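Local coordinates for DNA repair protein rad60 (Schizosaccharomyces pombe, PDB 3GOE) that is required for repairing DNA double-strand breaks by recombination between sister chromatids, and is represented here by its C-terminal SUMO-like domain, at residues Leu9-Leu14 with Asp21-Ile26; Leu53-Glu58 with Asp73-Ser78; Asp34-Tyr39 with Glu49-Glu54. All blocks are in the same frame, centred on the assembly; numbering follows the deposited sequence.

Contacts 1 and 2 are two seams of one mixed sheet, whereas contact 3 sets a helix against it. In contact 1 the strands stay paired over five successive bridges; in contact 2 only a short ladder forms before the chains diverge into a turn and a loop. Both are partly buried, with polar groups on their outer parts. The two seams meet where strand 9-16 runs beside strand 76-80, and Leu-14 packs on Val-77. Contact 3 is buried and made by aliphatic side chains, with no hydrogen bonds between its segments. It shares strand 52-55 with contact 2, where Leu-53 belongs to both, while Leu-35 and Tyr-39 of its helix rest on the hairpin of contact 1.

Contact 1 of 3, residues Leu9-Leu14 with Asp21-Ile26; sequences LITLLL and DLRLSI. With CA (calcium ion), chain B.
Ile-10 and Ile-26, Leu-12 and Leu-24, and Leu-14 and Leu-22 form three hydrogen-bonded pairs of an antiparallel ladder, each giving and taking one backbone bond. At the middle pair Leu-12 N reaches Leu-24 O at 2.9 Å with the N-H almost straight (167°), and Leu-24 N returns an equally straight bond to Leu-12 O. Leu-24 O also meets a weaker donor, the CA-H of Thr-11, with CA 3.3 Å away. Thr-11 and Leu-13, in the non-hydrogen-bonded pairs, turn their backbone polar groups the other way: Thr-11 N gives to the carboxylate oxygen Asp-73 OD2, Thr-11 O accepts from Glu-74 N, and the backbone of Leu-13 pairs with that of Asp-75 and Val-77.

Arg-23 crosses the seam toward Thr-11 and Leu-13. With CG anti to the backbone N (chi1 -153°), its CG lies 4.0 Å from Thr-11 CG2. The chain then bends at chi3, so that Leu-13 CB lies against one face of the guanidinium, off toward its rim, while Thr-11 CG2 sits at its edge; NH1 makes a salt bridge to Glu-74. On the other face of the sheet Leu-14 meets Leu-24 at about a right angle, CD1 to CD1 3.9 Å, and these leucines, with Leu-12 and Ile-26, look toward helix 32-43.

At the turn end Asp-21 leaves the ladder and gives OD1 to the calcium ion, 2.3 Å away. The carbonyl oxygens of Ser-16 and Ser-19 and a water at 2.2 Å also bind it; a second modelled water lies too close to be certain. The ion thus ties the connecting loop together. This is the N-terminal beta hairpin of the ubiquitin-like beta-grasp fold, here with a calcium site at its turn.

Contact 2 of 3, residues Leu53-Glu58 with Asp73-Ser78; sequences LEFEGE and DEDQVS
Phe-55 holds CG anti to its own backbone N (chi1 178°), sending the ring toward Gln-76 and Asp-75; Asp-75 has CG beside its backbone N (chi1 -82°) and brings its carboxylate to the far end of that ring. Gln-76 O lies in the ring plane at the edge, 3.5 Å from Phe-55 CD1. Asp-75 OD2 comes obliquely to 3.6 Å from Phe-55 CZ, the ring and carboxylate planes 42° apart; the same oxygen accepts a bond from Glu-72 N. Val-77 CG1 packs on Phe-55 CD1, 4.0 Å away.

Glu-54 and Ser-78 form a hydrogen-bonded antiparallel pair: Glu-54 N to Ser-78 O and Ser-78 N to Glu-54 O, both 2.9 Å and nearly straight. Two residues on, water 3 links the chains, accepting from Glu-56 N (3.0 Å) and donating to Gln-76 O (2.8 Å). The type I' turn Phe-55 to Glu-58, with Glu-56 and Gly-57 both at positive phi, is closed by backbone bonds in both directions. Strand 52-55 thus pairs with 76-80 along one edge while the turn leads it back into strand 58-59, in the mixed sheet of the beta-grasp fold.

Contact 3 of 3, residues Asp34-Tyr39 with Glu49-Glu54; sequences DLIKRY and ERIRLE
Tyr-39 OH is gripped by two groups, Glu-20 O and Ser-19 OG, which ties the helix to the loop before strand 22-27; one turn back, Leu-35 and Ile-36 reach across to Leu-53 and Ile-51. Helix and strand exchange no hydrogen bonds; aliphatic side chains carry the contact.

Ile-36 fills the middle. Its CG1 stands beside the backbone N (chi1 -60°) and its CG2 anti to it, so the two branches part toward different neighbours. CG2 meets Ile-51 CG2, methyl against methyl, at 3.7 Å. CG1 lies alongside Leu-53, 3.7 Å from its CG, and the terminal CD1 carries on to 3.7 Å from Ile-51 O, resting against the backbone where the strand begins. Ile-36 and each of its two partners point in opposite directions and lie flank to flank. Leu-53 CD1 also takes Leu-35 CD2, 3.5 Å away, which makes that methyl the meeting point of two helix residues. Cut back to an alanine, Ile-36 would lose both branches, and the gap left between Ile-51 and Leu-53 would probably let these two side chains shift and weaken the seating of the helix on the strand.

The short axes of helix 34-39 and strand 52-54 cross at 107°, their closest approach being 9.4 Å, a spacing bridged by the interlocked aliphatic side chains. Ile-51 and Leu-53 also touch Val-79 of the neighbouring strand 76-80, and Phe-47 packs on Ile-36 from the loop after the helix. Turned to the other strands, Leu-35 lies on Leu-12, Leu-24 and Ile-26, and Tyr-39 on Leu-14 and Leu-22. Helix 32-43 thus packs across the sheet, from the hairpin strands 9-16 and 22-27 over to strands 76-80 and 52-55.

Contact 1 of 3, residues Leu9-Leu14 with Asp21-Ile26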
loop_
_atom_site.group_PDB
_atom_site.type_symbol
_atom_site.label_atom_id
_atom_site.label_comp_id
_atom_site.label_asym_id
_atom_site.label_seq_id
_atom_site.Cartn_x
_atom_site.Cartn_y
_atom_site.Cartn_z
ATOM N N LEU A 9 -8.353 1.187 -9.475
ATOM C CA LEU A 9 -7.854 0.313 -8.403
ATOM C C LEU A 9 -6.763 -0.618 -8.879
ATOM O O LEU A 9 -6.795 -1.134 -10.007
ATOM C CB LEU A 9 -8.977 -0.575 -7.808
ATOM C CG LEU A 9 -10.135 0.141 -7.170
ATOM C CD1 LEU A 9 -11.047 -0.887 -6.541
ATOM C CD2 LEU A 9 -9.742 1.165 -6.148
ATOM N N ILE A 10 -5.831 -0.896 -7.971
ATOM C CA ILE A 10 -4.975 -2.089 -8.089
ATOM C C ILE A 10 -5.141 -2.903 -6.795
ATOM O O ILE A 10 -5.413 -2.370 -5.720
ATOM C CB ILE A 10 -3.500 -1.760 -8.358
ATOM C CG1 ILE A 10 -2.819 -0.960 -7.250
ATOM C CG2 ILE A 10 -3.356 -1.085 -9.765
ATOM C CD1 ILE A 10 -1.339 -0.754 -7.485
ATOM N N THR A 11 -4.951 -4.214 -6.927
ATOM C CA THR A 11 -4.943 -5.107 -5.783
ATOM C C THR A 11 -3.496 -5.282 -5.309
ATOM O O THR A 11 -2.637 -5.576 -6.143
ATOM C CB THR A 11 -5.613 -6.448 -6.106
ATOM O OG1 THR A 11 -6.925 -6.198 -6.575
ATOM C CG2 THR A 11 -5.689 -7.348 -4.869
ATOM N N LEU A 12 -3.256 -5.163 -4.024
ATOM C CA LEU A 12 -1.947 -5.352 -3.414
ATOM C C LEU A 12 -2.065 -6.309 -2.257
ATOM O O LEU A 12 -3.018 -6.254 -1.485
ATOM C CB LEU A 12 -1.354 -4.025 -2.927
ATOM C CG LEU A 12 -1.033 -3.006 -3.982
ATOM C CD1 LEU A 12 -0.684 -1.648 -3.308
ATOM C CD2 LEU A 12 0.062 -3.430 -4.963
ATOM N N LEU A 13 -1.047 -7.156 -2.086
ATOM C CA LEU A 13 -0.909 -7.985 -0.916
ATOM C C LEU A 13 0.068 -7.322 0.040
ATOM O O LEU A 13 1.221 -7.086 -0.305
ATOM C CB LEU A 13 -0.423 -9.362 -1.293
ATOM C CG LEU A 13 -0.080 -10.298 -0.142
ATOM C CD1 LEU A 13 -1.259 -10.568 0.732
ATOM C CD2 LEU A 13 0.498 -11.571 -0.729
ATOM N N LEU A 14 -0.411 -7.002 1.233
ATOM C CA LEU A 14 0.418 -6.423 2.314
ATOM C C LEU A 14 0.704 -7.533 3.329
ATOM O O LEU A 14 -0.186 -7.996 4.020
ATOM C CB LEU A 14 -0.263 -5.240 2.969
ATOM C CG LEU A 14 -0.038 -3.891 2.291
ATOM C CD1 LEU A 14 -0.465 -3.904 0.838
ATOM C CD2 LEU A 14 -0.648 -2.757 3.052
ATOM N N ASP A 21 -1.839 -10.135 7.687
ATOM C CA ASP A 21 -1.615 -9.862 6.286
ATOM C C ASP A 21 -2.941 -9.434 5.715
ATOM O O ASP A 21 -3.977 -9.794 6.310
ATOM C CB ASP A 21 -1.095 -11.121 5.596
ATOM C CG ASP A 21 0.246 -11.594 6.081
ATOM O OD1 ASP A 21 0.894 -10.963 6.931
ATOM O OD2 ASP A 21 0.615 -12.661 5.564
ATOM N N LEU A 22 -2.919 -8.668 4.638
ATOM C CA LEU A 22 -4.149 -8.163 4.058
ATOM C C LEU A 22 -4.002 -7.982 2.548
ATOM O O LEU A 22 -3.074 -7.342 2.121
ATOM C CB LEU A 22 -4.488 -6.839 4.726
ATOM C CG LEU A 22 -5.803 -6.198 4.282
ATOM C CD1 LEU A 22 -6.964 -7.021 4.784
ATOM C CD2 LEU A 22 -5.942 -4.735 4.720
ATOM N N ARG A 23 -4.966 -8.421 1.807
ATOM C CA ARG A 23 -5.069 -8.131 0.416
ATOM C C ARG A 23 -6.082 -6.913 0.250
ATOM O O ARG A 23 -7.184 -7.003 0.740
ATOM C CB ARG A 23 -5.385 -9.480 -0.194
ATOM C CG ARG A 23 -4.939 -9.613 -1.603
ATOM C CD ARG A 23 -5.632 -10.948 -2.063
ATOM N NE ARG A 23 -4.587 -11.903 -1.908
ATOM C CZ ARG A 23 -3.611 -11.846 -2.816
ATOM N NH1 ARG A 23 -3.634 -10.989 -3.831
ATOM N NH2 ARG A 23 -2.647 -12.676 -2.678
ATOM N N LEU A 24 -5.689 -5.809 -0.338
ATOM C CA LEU A 24 -6.462 -4.556 -0.476
ATOM C C LEU A 24 -6.591 -4.171 -1.917
ATOM O O LEU A 24 -5.677 -4.433 -2.670
ATOM C CB LEU A 24 -5.863 -3.287 0.280
ATOM C CG LEU A 24 -5.507 -3.421 1.660
ATOM C CD1 LEU A 24 -4.191 -4.190 1.792
ATOM C CD2 LEU A 24 -5.314 -2.013 2.159
ATOM N N SER A 25 -7.683 -3.538 -2.284
ATOM C CA SER A 25 -7.843 -2.988 -3.625
ATOM C C SER A 25 -7.942 -1.487 -3.387
ATOM O O SER A 25 -8.883 -0.951 -2.818
ATOM C CB SER A 25 -9.052 -3.543 -4.286
ATOM O OG SER A 25 -10.205 -3.527 -3.469
ATOM N N ILE A 26 -6.890 -0.789 -3.778
ATOM C CA ILE A 26 -6.872 0.613 -3.434
ATOM C C ILE A 26 -6.645 1.500 -4.677
ATOM O O ILE A 26 -6.106 1.093 -5.699
ATOM C CB ILE A 26 -5.903 1.163 -2.377
ATOM C CG1 ILE A 26 -4.468 1.022 -2.870
ATOM C CG2 ILE A 26 -6.223 0.573 -1.015
ATOM C CD1 ILE A 26 -3.617 2.111 -2.225
HETATM CA CA CA B . 1.321 -11.745 9.079
HETATM O O HOH W 1 1.306 -12.201 11.190
HETATM O O HOH W 2 2.605 -12.667 8.270
#

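Contact 2 of 3, residues Leu53-Glu58 with Asp73-Ser78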
loop_
_atom_site.group_PDB
_atom_site.type_symbol
_atom_site.label_atom_id
_atom_site.label_comp_id
_atom_site.label_asym_id
_atom_site.label_seq_id
_atom_site.Cartn_x
_atom_site.Cartn_y
_atom_site.Cartn_z
ATOM N N LEU A 53 6.263 0.879 4.430
ATOM C CA LEU A 53 6.094 -0.173 3.444
ATOM C C LEU A 53 7.361 -0.380 2.651
ATOM O O LEU A 53 7.963 0.592 2.231
ATOM C CB LEU A 53 4.972 0.104 2.458
ATOM C CG LEU A 53 3.594 0.300 3.014
ATOM C CD1 LEU A 53 2.577 0.506 1.903
ATOM C CD2 LEU A 53 3.145 -0.821 3.944
ATOM N N GLU A 54 7.773 -1.624 2.519
ATOM C CA GLU A 54 8.950 -2.010 1.719
ATOM C C GLU A 54 8.501 -2.772 0.482
ATOM O O GLU A 54 7.680 -3.683 0.595
ATOM C CB GLU A 54 9.921 -2.840 2.555
ATOM C CG GLU A 54 11.218 -3.398 1.974
ATOM C CD GLU A 54 12.055 -3.825 3.179
ATOM O OE1 GLU A 54 12.423 -2.988 4.038
ATOM O OE2 GLU A 54 12.335 -5.048 3.230
ATOM N N PHE A 55 9.061 -2.380 -0.634
ATOM C CA PHE A 55 8.747 -2.992 -1.925
ATOM C C PHE A 55 10.047 -3.389 -2.559
ATOM O O PHE A 55 10.880 -2.523 -2.791
ATOM C CB PHE A 55 7.971 -2.033 -2.793
ATOM C CG PHE A 55 7.640 -2.549 -4.174
ATOM C CD1 PHE A 55 7.026 -3.771 -4.378
ATOM C CD2 PHE A 55 8.009 -1.846 -5.272
ATOM C CE1 PHE A 55 6.728 -4.308 -5.633
ATOM C CE2 PHE A 55 7.682 -2.246 -6.530
ATOM C CZ PHE A 55 7.080 -3.481 -6.745
ATOM N N GLU A 56 10.241 -4.693 -2.783
ATOM C CA GLU A 56 11.481 -5.181 -3.365
ATOM C C GLU A 56 12.676 -4.662 -2.620
ATOM O O GLU A 56 13.729 -4.290 -3.149
ATOM C CB GLU A 56 11.484 -4.789 -4.864
ATOM C CG GLU A 56 10.328 -5.545 -5.524
ATOM C CD GLU A 56 9.997 -5.095 -6.931
ATOM O OE1 GLU A 56 9.852 -3.885 -7.250
ATOM O OE2 GLU A 56 9.864 -6.072 -7.716
ATOM N N GLY A 57 12.596 -4.634 -1.290
ATOM C CA GLY A 57 13.879 -4.283 -0.662
ATOM C C GLY A 57 14.034 -2.787 -0.526
ATOM O O GLY A 57 15.066 -2.334 -0.037
ATOM N N GLU A 58 13.070 -1.965 -0.914
ATOM C CA GLU A 58 13.181 -0.531 -0.878
ATOM C C GLU A 58 12.057 0.163 -0.128
ATOM O O GLU A 58 10.927 -0.290 -0.285
ATOM C CB GLU A 58 13.222 -0.021 -2.348
ATOM C CG GLU A 58 13.613 -1.103 -3.352
ATOM C CD GLU A 58 14.000 -0.674 -4.750
ATOM O OE1 GLU A 58 13.363 0.257 -5.314
ATOM O OE2 GLU A 58 14.956 -1.281 -5.300
ATOM N N ASP A 73 -0.653 -3.923 -10.284
ATOM C CA ASP A 73 -1.649 -4.820 -9.821
ATOM C C ASP A 73 -1.087 -6.203 -9.469
ATOM O O ASP A 73 -0.290 -6.772 -10.219
ATOM C CB ASP A 73 -2.702 -4.938 -10.940
ATOM C CG ASP A 73 -3.913 -5.740 -10.503
ATOM O OD1 ASP A 73 -4.258 -6.734 -11.165
ATOM O OD2 ASP A 73 -4.538 -5.380 -9.492
ATOM N N GLU A 74 -1.487 -6.728 -8.319
ATOM C CA GLU A 74 -1.104 -8.007 -7.758
ATOM C C GLU A 74 0.317 -8.009 -7.193
ATOM O O GLU A 74 0.816 -9.073 -6.840
ATOM C CB GLU A 74 -1.378 -9.187 -8.721
ATOM C CG GLU A 74 -2.862 -9.331 -9.013
ATOM C CD GLU A 74 -3.839 -9.894 -8.035
ATOM O OE1 GLU A 74 -3.472 -10.265 -6.889
ATOM O OE2 GLU A 74 -5.076 -10.011 -8.356
ATOM N N ASP A 75 0.985 -6.856 -7.042
ATOM C CA ASP A 75 2.219 -6.780 -6.370
ATOM C C ASP A 75 2.053 -6.997 -4.853
ATOM O O ASP A 75 0.937 -6.915 -4.326
ATOM C CB ASP A 75 2.971 -5.487 -6.636
ATOM C CG ASP A 75 3.739 -5.504 -7.925
ATOM O OD1 ASP A 75 4.088 -6.578 -8.460
ATOM O OD2 ASP A 75 4.061 -4.389 -8.454
ATOM N N GLN A 76 3.192 -7.297 -4.230
ATOM C CA GLN A 76 3.213 -7.527 -2.814
ATOM C C GLN A 76 4.229 -6.596 -2.158
ATOM O O GLN A 76 5.234 -6.288 -2.754
ATOM C CB GLN A 76 3.483 -8.974 -2.444
ATOM C CG GLN A 76 4.731 -9.531 -3.011
ATOM C CD GLN A 76 4.631 -11.061 -2.957
ATOM O OE1 GLN A 76 4.304 -11.635 -1.933
ATOM N NE2 GLN A 76 4.972 -11.750 -4.071
ATOM N N VAL A 77 3.872 -6.153 -0.961
ATOM C CA VAL A 77 4.719 -5.279 -0.163
ATOM C C VAL A 77 4.760 -5.818 1.270
ATOM O O VAL A 77 3.907 -6.563 1.723
ATOM C CB VAL A 77 4.261 -3.815 -0.148
ATOM C CG1 VAL A 77 4.239 -3.226 -1.551
ATOM C CG2 VAL A 77 2.922 -3.811 0.510
ATOM N N SER A 78 5.806 -5.406 1.990
ATOM C CA SER A 78 5.975 -5.726 3.389
ATOM C C SER A 78 5.649 -4.519 4.275
ATOM O O SER A 78 6.148 -3.435 4.023
ATOM C CB SER A 78 7.379 -6.187 3.674
ATOM O OG SER A 78 7.699 -7.389 3.024
HETATM O O HOH W 3 7.949 -6.584 -2.307
#

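Contact 3 of 3, residues Asp34-Tyr39 with Glu49-Glu54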
loop_
_atom_site.group_PDB
_atom_site.type_symbol
_atom_site.label_atom_id
_atom_site.label_comp_id
_atom_site.label_asym_id
_atom_site.label_seq_id
_atom_site.Cartn_x
_atom_site.Cartn_y
_atom_site.Cartn_z
ATOM N N ASP A 34 -1.693 6.972 2.653
ATOM C CA ASP A 34 -3.095 6.630 2.600
ATOM C C ASP A 34 -3.249 5.099 2.644
ATOM O O ASP A 34 -4.119 4.560 3.328
ATOM C CB ASP A 34 -3.749 7.159 1.343
ATOM C CG ASP A 34 -3.971 8.635 1.232
ATOM O OD1 ASP A 34 -4.182 9.298 2.281
ATOM O OD2 ASP A 34 -4.017 9.130 0.088
ATOM N N LEU A 35 -2.440 4.383 1.842
ATOM C CA LEU A 35 -2.465 2.927 1.825
ATOM C C LEU A 35 -2.198 2.369 3.222
ATOM O O LEU A 35 -2.879 1.439 3.667
ATOM C CB LEU A 35 -1.447 2.430 0.795
ATOM C CG LEU A 35 -1.189 0.922 0.745
ATOM C CD1 LEU A 35 -2.467 0.106 0.554
ATOM C CD2 LEU A 35 -0.158 0.634 -0.341
ATOM N N ILE A 36 -1.203 2.942 3.918
ATOM C CA ILE A 36 -0.936 2.513 5.278
ATOM C C ILE A 36 -2.080 2.778 6.202
ATOM O O ILE A 36 -2.481 1.935 7.022
ATOM C CB ILE A 36 0.398 3.135 5.807
ATOM C CG1 ILE A 36 1.580 2.723 4.954
ATOM C CG2 ILE A 36 0.608 2.737 7.247
ATOM C CD1 ILE A 36 2.845 3.525 5.246
ATOM N N LYS A 37 -2.681 3.980 6.129
ATOM C CA LYS A 37 -3.823 4.317 6.953
ATOM C C LYS A 37 -4.973 3.327 6.725
ATOM O O LYS A 37 -5.660 2.938 7.671
ATOM C CB LYS A 37 -4.320 5.737 6.703
ATOM C CG LYS A 37 -3.413 6.813 7.233
ATOM C CD LYS A 37 -3.972 8.208 6.910
ATOM C CE LYS A 37 -3.209 9.322 7.558
ATOM N NZ LYS A 37 -3.836 10.603 7.189
ATOM N N ARG A 38 -5.228 2.984 5.477
ATOM C CA ARG A 38 -6.309 2.051 5.137
ATOM C C ARG A 38 -5.982 0.648 5.644
ATOM O O ARG A 38 -6.851 -0.029 6.193
ATOM C CB ARG A 38 -6.550 2.094 3.629
ATOM C CG ARG A 38 -7.640 1.129 3.186
ATOM C CD ARG A 38 -9.012 1.396 3.744
ATOM N NE ARG A 38 -9.576 2.696 3.422
ATOM C CZ ARG A 38 -10.188 3.002 2.282
ATOM N NH1 ARG A 38 -10.296 2.142 1.304
ATOM N NH2 ARG A 38 -10.706 4.237 2.090
ATOM N N TYR A 39 -4.750 0.195 5.466
ATOM C CA TYR A 39 -4.331 -1.065 6.054
ATOM C C TYR A 39 -4.646 -1.089 7.558
ATOM O O TYR A 39 -5.204 -2.046 8.090
ATOM C CB TYR A 39 -2.824 -1.298 5.793
ATOM C CG TYR A 39 -2.313 -2.481 6.570
ATOM C CD1 TYR A 39 -2.533 -3.787 6.133
ATOM C CD2 TYR A 39 -1.607 -2.296 7.743
ATOM C CE1 TYR A 39 -2.059 -4.871 6.867
ATOM C CE2 TYR A 39 -1.179 -3.392 8.467
ATOM C CZ TYR A 39 -1.393 -4.672 8.038
ATOM O OH TYR A 39 -0.966 -5.731 8.812
ATOM N N GLU A 49 3.236 7.254 12.384
ATOM C CA GLU A 49 4.155 7.772 11.385
ATOM C C GLU A 49 5.312 6.890 11.053
ATOM O O GLU A 49 5.980 6.989 10.042
ATOM C CB GLU A 49 4.730 9.144 11.900
ATOM C CG GLU A 49 5.506 9.142 13.201
ATOM C CD GLU A 49 6.022 10.425 13.860
ATOM O OE1 GLU A 49 5.821 11.430 13.176
ATOM O OE2 GLU A 49 6.529 10.288 15.012
ATOM N N ARG A 50 5.710 6.023 11.890
ATOM C CA ARG A 50 6.866 5.129 11.818
ATOM C C ARG A 50 6.561 3.848 11.075
ATOM O O ARG A 50 7.494 3.137 10.713
ATOM C CB ARG A 50 7.550 4.822 13.189
ATOM C CG ARG A 50 8.289 6.004 13.778
ATOM C CD ARG A 50 9.128 5.738 15.015
ATOM N NE ARG A 50 9.964 6.863 15.470
ATOM C CZ ARG A 50 10.967 6.773 16.321
ATOM N NH1 ARG A 50 11.255 5.593 16.829
ATOM N NH2 ARG A 50 11.622 7.900 16.622
ATOM N N ILE A 51 5.315 3.548 10.781
ATOM C CA ILE A 51 5.031 2.374 9.946
ATOM C C ILE A 51 5.535 2.672 8.551
ATOM O O ILE A 51 5.324 3.764 8.021
ATOM C CB ILE A 51 3.525 2.058 9.905
ATOM C CG1 ILE A 51 2.961 1.818 11.322
ATOM C CG2 ILE A 51 3.255 0.883 8.959
ATOM C CD1 ILE A 51 1.428 1.708 11.353
ATOM N N ARG A 52 6.212 1.709 7.919
ATOM C CA ARG A 52 6.732 1.833 6.592
ATOM C C ARG A 52 6.305 0.643 5.734
ATOM O O ARG A 52 6.048 -0.439 6.239
ATOM C CB ARG A 52 8.264 1.935 6.568
ATOM C CG ARG A 52 8.879 3.118 7.249
ATOM C CD ARG A 52 10.396 3.160 7.167
ATOM N NE ARG A 52 10.929 1.897 7.652
ATOM C CZ ARG A 52 11.693 1.673 8.704
ATOM N NH1 ARG A 52 12.048 0.412 8.945
ATOM N NH2 ARG A 52 12.138 2.628 9.523
ATOM N N LEU A 53 6.263 0.879 4.430
ATOM C CA LEU A 53 6.094 -0.173 3.444
ATOM C C LEU A 53 7.361 -0.380 2.651
ATOM O O LEU A 53 7.963 0.592 2.231
ATOM C CB LEU A 53 4.972 0.104 2.458
ATOM C CG LEU A 53 3.594 0.300 3.014
ATOM C CD1 LEU A 53 2.577 0.506 1.903
ATOM C CD2 LEU A 53 3.145 -0.821 3.944
ATOM N N GLU A 54 7.773 -1.624 2.519
ATOM C CA GLU A 54 8.950 -2.010 1.719
ATOM C C GLU A 54 8.501 -2.772 0.482
ATOM O O GLU A 54 7.680 -3.683 0.595
ATOM C CB GLU A 54 9.921 -2.840 2.555
ATOM C CG GLU A 54 11.218 -3.398 1.974
ATOM C CD GLU A 54 12.055 -3.825 3.179
ATOM O OE1 GLU A 54 12.423 -2.988 4.038
ATOM O OE2 GLU A 54 12.335 -5.048 3.230
#